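Local coordinates for protein MYB21 (Trichomonas vaginalis, PDB 3OSG) that binds MRE-1 promoter-element DNA of the ap65-1 gene through its R2R3 Myb domain and probably acts as an RNA polymerase II transcription factor, at residues P58-T63 with G93-H98. Numbering follows the deposited sequence.
Sequences PSISHT and GRTDIH
Ser61 N donates a short, straight hydrogen bond to Gly93 O (2.7 Å), meeting a lone pair in the carbonyl plane. Two residues earlier in the loop, Ser59 O receives a CA-H...O contact from Gly93 CA at 3.2 Å. Glycine suits the spot: at phi 98° it has no CB to press on the preceding carbonyl, and the loop passes close by.

The chain of Arg94, bent at chi2 and chi3, brings Arg94 NH2 to Thr63 O in a 3.0 Å hydrogen bond, with the oxygen in the guanidinium plane. Ser61 CB lies over one face of that group, while Ser61 OG accepts from Thr63 OG1 (2.9 Å). A water donates to both Ser61 O and Gly93 O and accepts from Arg94 NH2. Arginine's length and several N-H groups let it also salt-bridge Glu69 through NH1.

The apolar part is small: Ile60 CD1 reaches Thr95 CG2 at 3.5 Å, the side chains crossing at about a right angle. Threonine offers both this methyl and a hydroxyl that weakly caps Ile97 N and hydrogen-bonds Asn54.

The contact thus joins the linker between helices 45-56 and 67-80 to the start of helix 96-109, which packs Ile97 on a thymine base and Asp96 and His98 on phosphates, consistent with a Myb recognition helix.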
# COMPACT_ATOMS: atom_id res chain seq x y z
N PRO A 58 -3.30 -7.97 -7.57
CA PRO A 58 -3.49 -9.37 -7.18
C PRO A 58 -2.27 -9.95 -6.48
O PRO A 58 -2.39 -11.00 -5.85
CB PRO A 58 -3.75 -10.08 -8.52
CG PRO A 58 -3.14 -9.19 -9.56
CD PRO A 58 -3.27 -7.79 -9.03
N SER A 59 -1.12 -9.28 -6.58
CA SER A 59 0.11 -9.80 -6.00
C SER A 59 0.36 -9.31 -4.57
O SER A 59 1.39 -9.60 -3.98
CB SER A 59 1.31 -9.44 -6.89
OG SER A 59 1.50 -8.03 -6.97
N ILE A 60 -0.60 -8.57 -4.03
CA ILE A 60 -0.47 -8.01 -2.69
C ILE A 60 -1.02 -8.97 -1.64
O ILE A 60 -2.14 -9.46 -1.77
CB ILE A 60 -1.22 -6.65 -2.57
CG1 ILE A 60 -0.53 -5.58 -3.42
CG2 ILE A 60 -1.32 -6.20 -1.11
CD1 ILE A 60 0.87 -5.25 -2.97
N SER A 61 -0.25 -9.22 -0.60
CA SER A 61 -0.72 -10.11 0.46
C SER A 61 -1.72 -9.45 1.40
O SER A 61 -1.53 -8.32 1.84
CB SER A 61 0.46 -10.66 1.27
OG SER A 61 0.00 -11.46 2.34
N HIS A 62 -2.79 -10.15 1.75
CA HIS A 62 -3.71 -9.60 2.74
C HIS A 62 -3.74 -10.42 4.02
O HIS A 62 -4.66 -10.30 4.83
CB HIS A 62 -5.09 -9.37 2.13
CG HIS A 62 -5.07 -8.34 1.04
ND1 HIS A 62 -5.20 -8.66 -0.29
CD2 HIS A 62 -4.88 -6.99 1.09
CE1 HIS A 62 -5.12 -7.56 -1.02
NE2 HIS A 62 -4.93 -6.53 -0.21
N THR A 63 -2.72 -11.24 4.21
CA THR A 63 -2.57 -12.01 5.43
C THR A 63 -1.74 -11.22 6.44
O THR A 63 -0.86 -10.45 6.07
CB THR A 63 -1.90 -13.35 5.14
OG1 THR A 63 -0.56 -13.12 4.69
CG2 THR A 63 -2.66 -14.09 4.06
N GLY A 93 4.60 -9.95 -1.71
CA GLY A 93 3.25 -9.58 -1.35
C GLY A 93 3.18 -8.34 -0.48
O GLY A 93 2.09 -7.91 -0.12
N ARG A 94 4.33 -7.76 -0.16
CA ARG A 94 4.40 -6.54 0.64
C ARG A 94 5.17 -5.49 -0.14
O ARG A 94 6.10 -5.82 -0.86
CB ARG A 94 5.14 -6.80 1.95
CG ARG A 94 5.14 -8.25 2.39
CD ARG A 94 4.46 -8.45 3.73
NE ARG A 94 3.02 -8.25 3.67
CZ ARG A 94 2.13 -8.90 4.43
NH1 ARG A 94 2.53 -9.82 5.31
NH2 ARG A 94 0.84 -8.64 4.31
N THR A 95 4.81 -4.23 0.02
CA THR A 95 5.51 -3.15 -0.69
C THR A 95 6.20 -2.28 0.32
O THR A 95 6.03 -2.48 1.52
CB THR A 95 4.53 -2.27 -1.47
OG1 THR A 95 3.78 -1.46 -0.55
CG2 THR A 95 3.57 -3.13 -2.27
N ASP A 96 6.96 -1.31 -0.15
CA ASP A 96 7.67 -0.42 0.74
C ASP A 96 6.74 0.29 1.72
O ASP A 96 7.13 0.59 2.84
CB ASP A 96 8.50 0.60 -0.05
CG ASP A 96 7.66 1.48 -0.94
OD1 ASP A 96 8.05 2.64 -1.19
OD2 ASP A 96 6.59 1.02 -1.40
N ILE A 97 5.51 0.56 1.30
CA ILE A 97 4.52 1.20 2.16
C ILE A 97 4.29 0.32 3.38
O ILE A 97 4.34 0.78 4.51
CB ILE A 97 3.15 1.39 1.44
CG1 ILE A 97 3.22 2.51 0.40
CG2 ILE A 97 2.03 1.59 2.45
CD1 ILE A 97 3.79 3.81 0.90
N HIS A 98 4.04 -0.97 3.13
CA HIS A 98 3.79 -1.91 4.21
C HIS A 98 5.02 -2.09 5.10
O HIS A 98 4.91 -2.13 6.33
CB HIS A 98 3.31 -3.27 3.68
CG HIS A 98 2.22 -3.18 2.66
ND1 HIS A 98 1.06 -2.47 2.86
CD2 HIS A 98 2.12 -3.71 1.42
CE1 HIS A 98 0.29 -2.56 1.79
NE2 HIS A 98 0.91 -3.31 0.89
O HOH W 1 0.69 -6.39 2.18